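Local coordinates for protein MccF (Escherichia coli, PDB 4IIY) that probably acts as a serine carboxypeptidase of the S66 family that gives self-immunity to microcin C7, here holding a glutamyl sulfamoyl inosine, at residues I161-E174 / C336-V349. The protein carries 1 engineered substitution. Sequence-based numbering, arbitrary orientation.
With 1EI (5'-O-(L-alpha-glutamylsulfamoyl)inosine), chain K.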
ATOM      1  N   ILE B 161       7.771  24.379  -2.351  1.00  8.52           N
ATOM      2  CA  ILE B 161       8.550  23.634  -1.374  1.00  8.15           C
ATOM      3  C   ILE B 161       7.742  23.527  -0.085  1.00  8.42           C
ATOM      4  O   ILE B 161       7.483  24.530   0.592  1.00  8.80           O
ATOM      5  CB  ILE B 161       9.912  24.296  -1.121  1.00  8.41           C
ATOM      6  CG1 ILE B 161      10.698  24.391  -2.440  1.00  9.62           C
ATOM      7  CG2 ILE B 161      10.678  23.537  -0.043  1.00  9.06           C
ATOM      8  CD1 ILE B 161      10.844  23.069  -3.179  1.00 10.32           C
ATOM      9  N   THR B 162       7.292  22.303   0.194  1.00  9.29           N
ATOM     10  CA  THR B 162       6.546  21.957   1.403  1.00  8.68           C
ATOM     11  C   THR B 162       7.472  21.219   2.381  1.00  9.15           C
ATOM     12  O   THR B 162       8.625  20.927   2.051  1.00 10.56           O
ATOM     13  CB  THR B 162       5.324  21.075   1.076  1.00  9.51           C
ATOM     14  OG1 THR B 162       5.756  19.801   0.576  1.00  9.23           O
ATOM     15  CG2 THR B 162       4.426  21.755   0.060  1.00 10.02           C
ATOM     16  N   PHE B 163       6.972  20.935   3.586  1.00  7.74           N
ATOM     17  CA  PHE B 163       7.824  20.485   4.686  1.00  7.42           C
ATOM     18  C   PHE B 163       7.361  19.198   5.340  1.00  6.98           C
ATOM     19  O   PHE B 163       6.199  19.078   5.735  1.00  7.65           O
ATOM     20  CB  PHE B 163       7.922  21.592   5.741  1.00  7.49           C
ATOM     21  CG  PHE B 163       8.585  22.835   5.229  1.00  7.44           C
ATOM     22  CD1 PHE B 163       9.930  23.057   5.447  1.00  8.13           C
ATOM     23  CD2 PHE B 163       7.873  23.748   4.467  1.00  8.69           C
ATOM     24  CE1 PHE B 163      10.550  24.197   4.929  1.00  7.49           C
ATOM     25  CE2 PHE B 163       8.487  24.881   3.944  1.00  9.33           C
ATOM     26  CZ  PHE B 163       9.826  25.102   4.180  1.00  8.59           C
ATOM     27  N   TYR B 164       8.287  18.244   5.448  1.00  6.56           N
ATOM     28  CA  TYR B 164       8.071  17.040   6.235  1.00  6.11           C
ATOM     29  C   TYR B 164       8.439  17.407   7.660  1.00  5.63           C
ATOM     30  O   TYR B 164       9.607  17.669   7.948  1.00  8.49           O
ATOM     31  CB  TYR B 164       8.945  15.876   5.746  1.00  7.32           C
ATOM     32  CG  TYR B 164       8.278  14.542   6.006  1.00  6.16           C
ATOM     33  CD1 TYR B 164       7.194  14.148   5.230  1.00  7.24           C
ATOM     34  CD2 TYR B 164       8.682  13.704   7.045  1.00  6.34           C
ATOM     35  CE1 TYR B 164       6.547  12.968   5.450  1.00  6.71           C
ATOM     36  CE2 TYR B 164       8.034  12.492   7.279  1.00  6.93           C
ATOM     37  CZ  TYR B 164       6.961  12.140   6.469  1.00  6.71           C
ATOM     38  OH  TYR B 164       6.248  10.968   6.658  1.00  7.06           O
ATOM     39  N   GLY B 165       7.463  17.459   8.553  1.00  6.21           N
ATOM     40  CA  GLY B 165       7.724  17.949   9.888  1.00  7.93           C
ATOM     41  C   GLY B 165       6.497  17.850  10.760  1.00  6.82           C
ATOM     42  O   GLY B 165       5.536  17.157  10.418  1.00  6.85           O
ATOM     43  N   PRO B 166       6.525  18.544  11.906  1.00  6.97           N
ATOM     44  CA  PRO B 166       5.493  18.390  12.933  1.00  7.37           C
ATOM     45  C   PRO B 166       4.049  18.535  12.473  1.00  7.22           C
ATOM     46  O   PRO B 166       3.707  19.426  11.689  1.00  9.51           O
ATOM     47  CB  PRO B 166       5.810  19.526  13.912  1.00 11.49           C
ATOM     48  CG  PRO B 166       7.277  19.702  13.809  1.00  9.13           C
ATOM     49  CD  PRO B 166       7.680  19.312  12.406  1.00  7.82           C
ATOM     50  N   ALA B 167       3.216  17.645  13.006  1.00  6.59           N
ATOM     51  CA  ALA B 167       1.767  17.787  13.018  1.00  8.03           C
ATOM     52  C   ALA B 167       1.357  18.147  14.444  1.00  7.17           C
ATOM     53  O   ALA B 167       1.967  17.695  15.419  1.00  7.69           O
ATOM     54  CB  ALA B 167       1.092  16.498  12.558  1.00  7.61           C
ATOM     55  N   LEU B 168       0.323  18.963  14.572  1.00  7.51           N
ATOM     56  CA  LEU B 168      -0.011  19.572  15.846  1.00  6.55           C
ATOM     57  C   LEU B 168      -0.177  18.565  16.983  1.00  6.03           C
ATOM     58  O   LEU B 168       0.415  18.731  18.059  1.00  7.84           O
ATOM     59  CB  LEU B 168      -1.267  20.417  15.671  1.00  7.81           C
ATOM     60  CG  LEU B 168      -1.843  21.089  16.920  1.00 10.01           C
ATOM     61  CD1 LEU B 168      -0.861  22.062  17.523  1.00 12.34           C
ATOM     62  CD2 LEU B 168      -3.171  21.771  16.581  1.00 12.35           C
ATOM     63  N   ILE B 169      -0.966  17.530  16.741  1.00  6.39           N
ATOM     64  CA  ILE B 169      -1.327  16.595  17.801  1.00  6.91           C
ATOM     65  C   ILE B 169      -0.183  15.639  18.183  1.00  6.96           C
ATOM     66  O   ILE B 169       0.276  15.647  19.329  1.00  6.77           O
ATOM     67  CB  ILE B 169      -2.672  15.878  17.495  1.00  6.39           C
ATOM     68  CG1 ILE B 169      -3.799  16.914  17.381  1.00  6.72           C
ATOM     69  CG2 ILE B 169      -2.976  14.824  18.554  1.00  7.54           C
ATOM     70  CD1 ILE B 169      -5.144  16.329  16.971  1.00  8.18           C
ATOM     71  N   PRO B 170       0.314  14.823  17.241  1.00  6.57           N
ATOM     72  CA  PRO B 170       1.377  13.903  17.663  1.00  7.60           C
ATOM     73  C   PRO B 170       2.666  14.634  18.021  1.00  7.48           C
ATOM     74  O   PRO B 170       3.353  14.235  18.955  1.00  8.63           O
ATOM     75  CB  PRO B 170       1.584  13.005  16.431  1.00  7.77           C
ATOM     76  CG  PRO B 170       1.099  13.822  15.279  1.00  7.99           C
ATOM     77  CD  PRO B 170      -0.053  14.634  15.828  1.00  7.56           C
ATOM     78  N   SER B 171       2.999  15.698  17.302  1.00  7.14           N
ATOM     79  CA  SER B 171       4.312  16.301  17.499  1.00  7.30           C
ATOM     80  C   SER B 171       4.352  17.304  18.646  1.00  7.59           C
ATOM     81  O   SER B 171       5.245  17.266  19.491  1.00  8.84           O
ATOM     82  CB  SER B 171       4.797  16.975  16.212  1.00  8.46           C
ATOM     83  OG  SER B 171       4.723  16.097  15.101  1.00  8.71           O
ATOM     84  N   PHE B 172       3.405  18.233  18.658  1.00  7.35           N
ATOM     85  CA  PHE B 172       3.423  19.282  19.675  1.00  7.45           C
ATOM     86  C   PHE B 172       2.612  18.945  20.922  1.00  7.36           C
ATOM     87  O   PHE B 172       2.704  19.659  21.912  1.00  8.44           O
ATOM     88  CB  PHE B 172       3.063  20.651  19.084  1.00  9.26           C
ATOM     89  CG  PHE B 172       4.116  21.185  18.157  1.00  7.69           C
ATOM     90  CD1 PHE B 172       5.417  21.337  18.602  1.00  8.71           C
ATOM     91  CD2 PHE B 172       3.825  21.501  16.840  1.00  9.07           C
ATOM     92  CE1 PHE B 172       6.412  21.809  17.746  1.00  9.65           C
ATOM     93  CE2 PHE B 172       4.806  21.983  15.995  1.00 10.91           C
ATOM     94  CZ  PHE B 172       6.097  22.132  16.449  1.00 10.76           C
ATOM     95  N   GLY B 173       1.846  17.854  20.881  1.00  7.66           N
ATOM     96  CA  GLY B 173       1.198  17.334  22.071  1.00  8.11           C
ATOM     97  C   GLY B 173       2.045  16.325  22.837  1.00  7.82           C
ATOM     98  O   GLY B 173       1.635  15.829  23.887  1.00  9.35           O
ATOM     99  N   GLU B 174       3.227  16.009  22.312  1.00  7.92           N
ATOM    100  CA  GLU B 174       4.194  15.169  23.011  1.00  8.20           C
ATOM    101  C   GLU B 174       4.615  15.826  24.330  1.00  8.61           C
ATOM    102  O   GLU B 174       4.859  17.037  24.384  1.00  8.70           O
ATOM    103  CB  GLU B 174       5.411  14.942  22.102  1.00  8.12           C
ATOM    104  CG  GLU B 174       6.594  14.183  22.715  1.00  8.68           C
ATOM    105  CD  GLU B 174       6.315  12.710  22.998  1.00  8.70           C
ATOM    106  OE1 GLU B 174       5.192  12.227  22.734  1.00  8.31           O
ATOM    107  OE2 GLU B 174       7.246  12.023  23.476  1.00  9.52           O
ATOM    108  N   CYS B 336      13.602  12.202  11.253  1.00  7.04           N
ATOM    109  CA  CYS B 336      12.509  12.908  10.599  1.00  7.20           C
ATOM    110  C   CYS B 336      11.506  11.845  10.196  1.00  8.11           C
ATOM    111  O   CYS B 336      11.531  11.334   9.066  1.00 10.25           O
ATOM    112  CB  CYS B 336      13.028  13.718   9.404  1.00  8.13           C
ATOM    113  SG  CYS B 336      11.806  14.790   8.632  1.00  8.87           S
ATOM    114  N   SER B 337      10.655  11.470  11.143  1.00  7.54           N
ATOM    115  CA  SER B 337       9.819  10.290  10.992  1.00  7.14           C
ATOM    116  C   SER B 337       8.767  10.307  12.086  1.00  6.93           C
ATOM    117  O   SER B 337       8.440  11.374  12.606  1.00  7.77           O
ATOM    118  CB  SER B 337      10.676   9.027  11.081  1.00  9.11           C
ATOM    119  OG  SER B 337      11.187   8.860  12.391  1.00  8.27           O
ATOM    120  N   HIS B 338       8.233   9.134  12.430  1.00  6.88           N
ATOM    121  CA  HIS B 338       7.253   9.026  13.503  1.00  7.28           C
ATOM    122  C   HIS B 338       7.894   8.952  14.898  1.00  8.12           C
ATOM    123  O   HIS B 338       7.178   8.972  15.905  1.00  8.32           O
ATOM    124  CB  HIS B 338       6.386   7.782  13.318  1.00  7.99           C
ATOM    125  CG  HIS B 338       5.383   7.869  12.208  1.00  7.58           C
ATOM    126  ND1 HIS B 338       5.723   8.004  10.876  1.00  7.27           N
ATOM    127  CD2 HIS B 338       4.035   7.771  12.241  1.00  8.41           C
ATOM    128  CE1 HIS B 338       4.619   8.003  10.141  1.00  8.21           C
ATOM    129  NE2 HIS B 338       3.583   7.864  10.947  1.00  9.08           N
ATOM    130  N   THR B 339       9.218   8.829  14.980  1.00  6.85           N
ATOM    131  CA  THR B 339       9.869   8.804  16.293  1.00  7.10           C
ATOM    132  C   THR B 339       9.988  10.224  16.868  1.00  7.50           C
ATOM    133  O   THR B 339       9.862  11.207  16.143  1.00  7.76           O
ATOM    134  CB  THR B 339      11.246   8.125  16.225  1.00  7.06           C
ATOM    135  OG1 THR B 339      12.092   8.848  15.318  1.00  8.26           O
ATOM    136  CG2 THR B 339      11.115   6.689  15.723  1.00  9.75           C
ATOM    137  N   HIS B 340      10.200  10.321  18.178  1.00  7.43           N
ATOM    138  CA  HIS B 340      10.399  11.605  18.858  1.00  7.97           C
ATOM    139  C   HIS B 340      11.841  11.712  19.331  1.00  7.19           C
ATOM    140  O   HIS B 340      12.400  10.740  19.846  1.00  8.51           O
ATOM    141  CB  HIS B 340       9.468  11.735  20.069  1.00  8.23           C
ATOM    142  CG  HIS B 340       8.022  11.801  19.699  1.00  7.29           C
ATOM    143  ND1 HIS B 340       7.388  12.979  19.365  1.00  9.07           N
ATOM    144  CD2 HIS B 340       7.090  10.824  19.582  1.00  9.54           C
ATOM    145  CE1 HIS B 340       6.127  12.724  19.066  1.00  9.30           C
ATOM    146  NE2 HIS B 340       5.920  11.426  19.190  1.00  9.54           N
ATOM    147  N   PRO B 341      12.457  12.888  19.181  1.00  8.04           N
ATOM    148  CA  PRO B 341      11.920  14.112  18.577  1.00  7.46           C
ATOM    149  C   PRO B 341      11.997  14.057  17.053  1.00  7.35           C
ATOM    150  O   PRO B 341      12.624  13.164  16.481  1.00  8.97           O
ATOM    151  CB  PRO B 341      12.859  15.190  19.118  1.00  8.68           C
ATOM    152  CG  PRO B 341      14.181  14.487  19.198  1.00  9.24           C
ATOM    153  CD  PRO B 341      13.860  13.058  19.604  1.00  9.49           C
ATOM    154  N   MET B 342      11.351  15.019  16.412  1.00  7.67           N
ATOM    155  CA  MET B 342      11.273  15.059  14.965  1.00  7.86           C
ATOM    156  C   MET B 342      11.863  16.364  14.439  1.00  7.81           C
ATOM    157  O   MET B 342      11.512  17.440  14.921  1.00  8.53           O
ATOM    158  CB  MET B 342       9.811  14.956  14.542  1.00  9.48           C
ATOM    159  CG  MET B 342       9.632  14.819  13.052  1.00  8.73           C
ATOM    160  SD  MET B 342       7.926  15.108  12.541  1.00  9.37           S
ATOM    161  CE  MET B 342       8.114  14.525  10.856  1.00 10.30           C
ATOM    162  N   LEU B 343      12.757  16.257  13.463  1.00  7.51           N
ATOM    163  CA  LEU B 343      13.320  17.419  12.786  1.00  7.13           C
ATOM    164  C   LEU B 343      12.400  17.834  11.635  1.00  7.47           C
ATOM    165  O   LEU B 343      11.601  17.030  11.149  1.00  9.74           O
ATOM    166  CB  LEU B 343      14.705  17.075  12.236  1.00  8.56           C
ATOM    167  CG  LEU B 343      15.693  16.541  13.282  1.00  7.87           C
ATOM    168  CD1 LEU B 343      16.958  16.008  12.622  1.00 10.49           C
ATOM    169  CD2 LEU B 343      16.037  17.612  14.309  1.00 10.87           C
ATOM    170  N   THR B 344      12.518  19.082  11.202  1.00  7.63           N
ATOM    171  CA  THR B 344      11.751  19.624  10.082  1.00  7.92           C
ATOM    172  C   THR B 344      12.616  19.613   8.817  1.00  8.24           C
ATOM    173  O   THR B 344      13.763  20.091   8.850  1.00  8.63           O
ATOM    174  CB  THR B 344      11.269  21.050  10.409  1.00  7.15           C
ATOM    175  OG1 THR B 344      10.283  20.990  11.446  1.00  8.09           O
ATOM    176  CG2 THR B 344      10.653  21.709   9.187  1.00  8.73           C
ATOM    177  N   LEU B 345      12.075  19.086   7.714  1.00  7.94           N
ATOM    178  CA  LEU B 345      12.825  18.900   6.470  1.00  8.24           C
ATOM    179  C   LEU B 345      12.071  19.464   5.263  1.00  7.24           C
ATOM    180  O   LEU B 345      10.968  19.009   4.946  1.00  7.91           O
ATOM    181  CB  LEU B 345      13.047  17.404   6.239  1.00  9.06           C
ATOM    182  CG  LEU B 345      13.792  16.999   4.969  1.00 10.37           C
ATOM    183  CD1 LEU B 345      15.257  17.384   5.060  1.00 14.43           C
ATOM    184  CD2 LEU B 345      13.650  15.501   4.723  1.00 11.22           C
ATOM    185  N   PRO B 346      12.653  20.446   4.562  1.00  7.52           N
ATOM    186  CA  PRO B 346      12.022  20.873   3.307  1.00  8.36           C
ATOM    187  C   PRO B 346      12.177  19.773   2.256  1.00  7.42           C
ATOM    188  O   PRO B 346      13.248  19.162   2.150  1.00  9.42           O
ATOM    189  CB  PRO B 346      12.829  22.117   2.916  1.00  8.25           C
ATOM    190  CG  PRO B 346      14.187  21.885   3.518  1.00 10.20           C
ATOM    191  CD  PRO B 346      13.917  21.157   4.826  1.00  8.15           C
ATOM    192  N   LEU B 347      11.120  19.513   1.500  1.00  8.77           N
ATOM    193  CA  LEU B 347      11.153  18.539   0.415  1.00  8.83           C
ATOM    194  C   LEU B 347      11.241  19.227  -0.945  1.00  8.24           C
ATOM    195  O   LEU B 347      10.555  20.220  -1.189  1.00  8.52           O
ATOM    196  CB  LEU B 347       9.896  17.675   0.446  1.00  9.85           C
ATOM    197  CG  LEU B 347       9.668  16.852   1.712  1.00 12.82           C
ATOM    198  CD1 LEU B 347       8.276  16.252   1.702  1.00 14.96           C
ATOM    199  CD2 LEU B 347      10.710  15.771   1.823  1.00 15.32           C
ATOM    200  N   GLY B 348      12.079  18.686  -1.828  1.00  8.18           N
ATOM    201  CA  GLY B 348      12.196  19.206  -3.180  1.00  9.83           C
ATOM    202  C   GLY B 348      13.329  20.187  -3.397  1.00  9.17           C
ATOM    203  O   GLY B 348      13.415  20.804  -4.461  1.00  9.97           O
ATOM    204  N   VAL B 349      14.194  20.339  -2.399  1.00  9.11           N
ATOM    205  CA  VAL B 349      15.402  21.157  -2.525  1.00  8.86           C
ATOM    206  C   VAL B 349      16.638  20.299  -2.288  1.00  9.18           C
ATOM    207  O   VAL B 349      16.542  19.183  -1.772  1.00  9.53           O
ATOM    208  CB  VAL B 349      15.420  22.349  -1.536  1.00  9.46           C
ATOM    209  CG1 VAL B 349      14.270  23.304  -1.822  1.00 11.80           C
ATOM    210  CG2 VAL B 349      15.385  21.867  -0.075  1.00 12.19           C
TER
HETATM  211  O6  1EI K 401      -3.626   5.724  20.582  0.61 21.67           O
HETATM  212  C6  1EI K 401      -2.436   5.998  20.313  0.97 14.41           C
HETATM  213  N1  1EI K 401      -1.434   5.684  21.159  0.80 17.38           N
HETATM  214  C2  1EI K 401      -0.151   5.976  20.884  0.82 16.17           C
HETATM  215  N3  1EI K 401       0.237   6.601  19.760  0.86 14.71           N
HETATM  216  C5  1EI K 401      -2.092   6.684  19.054  1.00 15.41           C
HETATM  217  C4  1EI K 401      -0.676   6.967  18.835  1.00 14.27           C
HETATM  218  N7  1EI K 401      -2.754   7.165  17.982  0.90 16.92           N
HETATM  219  C8  1EI K 401      -1.840   7.707  17.143  0.88 17.65           C
HETATM  220  N9  1EI K 401      -0.607   7.581  17.660  0.81 13.46           N
HETATM  221  C1' 1EI K 401       0.649   8.036  17.041  0.93 12.67           C
HETATM  222  O4' 1EI K 401       0.459   9.195  16.242  0.83 13.49           O
HETATM  223  C2' 1EI K 401       1.136   6.958  16.097  0.95 19.21           C
HETATM  224  O2' 1EI K 401       2.008   6.062  16.786  0.83 20.59           O
HETATM  225  C3' 1EI K 401       1.859   7.739  15.023  0.73 19.72           C
HETATM  226  O3' 1EI K 401       3.265   7.653  15.237  0.59 15.04           O
HETATM  227  C4' 1EI K 401       1.435   9.186  15.204  0.94 17.18           C
HETATM  228  C5' 1EI K 401       0.870   9.778  13.919  0.93 14.79           C
HETATM  229  O5' 1EI K 401      -0.313   9.082  13.515  0.89 12.04           O
HETATM  230  SBF 1EI K 401      -0.812   9.265  12.075  0.79 10.74           S
HETATM  231  OAE 1EI K 401      -2.253   9.141  12.068  0.69 11.88           O
HETATM  232  OAF 1EI K 401      -0.376  10.572  11.660  0.98 11.32           O
HETATM  233  NAQ 1EI K 401      -0.118   8.168  11.233  0.98 13.46           N
HETATM  234  C   1EI K 401      -0.157   8.034   9.890  0.69 10.93           C
HETATM  235  O   1EI K 401      -0.731   8.757   9.084  0.98 10.43           O
HETATM  236  CA  1EI K 401       0.629   6.886   9.322  0.70 14.51           C
HETATM  237  N   1EI K 401       1.181   6.063  10.384  0.72 18.14           N
HETATM  238  CB  1EI K 401      -0.254   6.071   8.384  0.78 20.14           C
HETATM  239  CG  1EI K 401       0.539   5.564   7.182  0.82 22.64           C
HETATM  240  CD  1EI K 401       1.334   4.332   7.551  1.00 18.99           C
HETATM  241  OE1 1EI K 401       1.551   4.090   8.756  0.48 23.66           O
HETATM  242  OE2 1EI K 401       1.739   3.602   6.630  0.75 20.05           O
HETATM  243  O   HOH W   1       7.804  19.942  -1.505  1.00 12.95           O
HETATM  244  O   HOH W   2       7.813  15.802  19.515  1.00 10.97           O
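The carboxylate of Glu174 lies flat on the imidazole of His340: the two planes are 7° apart, and Glu174 CD sits 3.7 Å above the ring plane, over its centre. A bend at chi2 (69°) folds the Glu174 chain over that face, while Lys222 and Arg62 hold its two oxygens in salt bridges. At the ring edge, Pro170 O is 3.2 Å from His340 CE1, and a water links His340 ND1 to Ser171 O. Replacing His340 by an alanine would probably leave this water without its ring partner and the Glu174 carboxylate without its stacking surface. Met342, extended throughout, brings SD to 3.6 Å from Gly165 C. Strand 345-347 pairs antiparallel with 162-164 at the sheet's border; the bonds Tyr164 N to Leu345 O (2.8 Å) and Leu345 N to Tyr164 O (2.9 Å) fix the register. Cys336 SG meets the Tyr164 ring at its edge, 3.7 Å from CD2. The Tyr164 hydroxyl is hydrogen-bonded to Glu270 and to the backbone N of engineered Ala145, at the predicted nucleophile position. His338, predicted with Glu270 to form the charge relay, hydrogen-bonds Glu270 through ND1 and accepts from the ligand's amino N through NE2. Glu270 is thus gripped from both segments, consistent with a second-shell role for Tyr164.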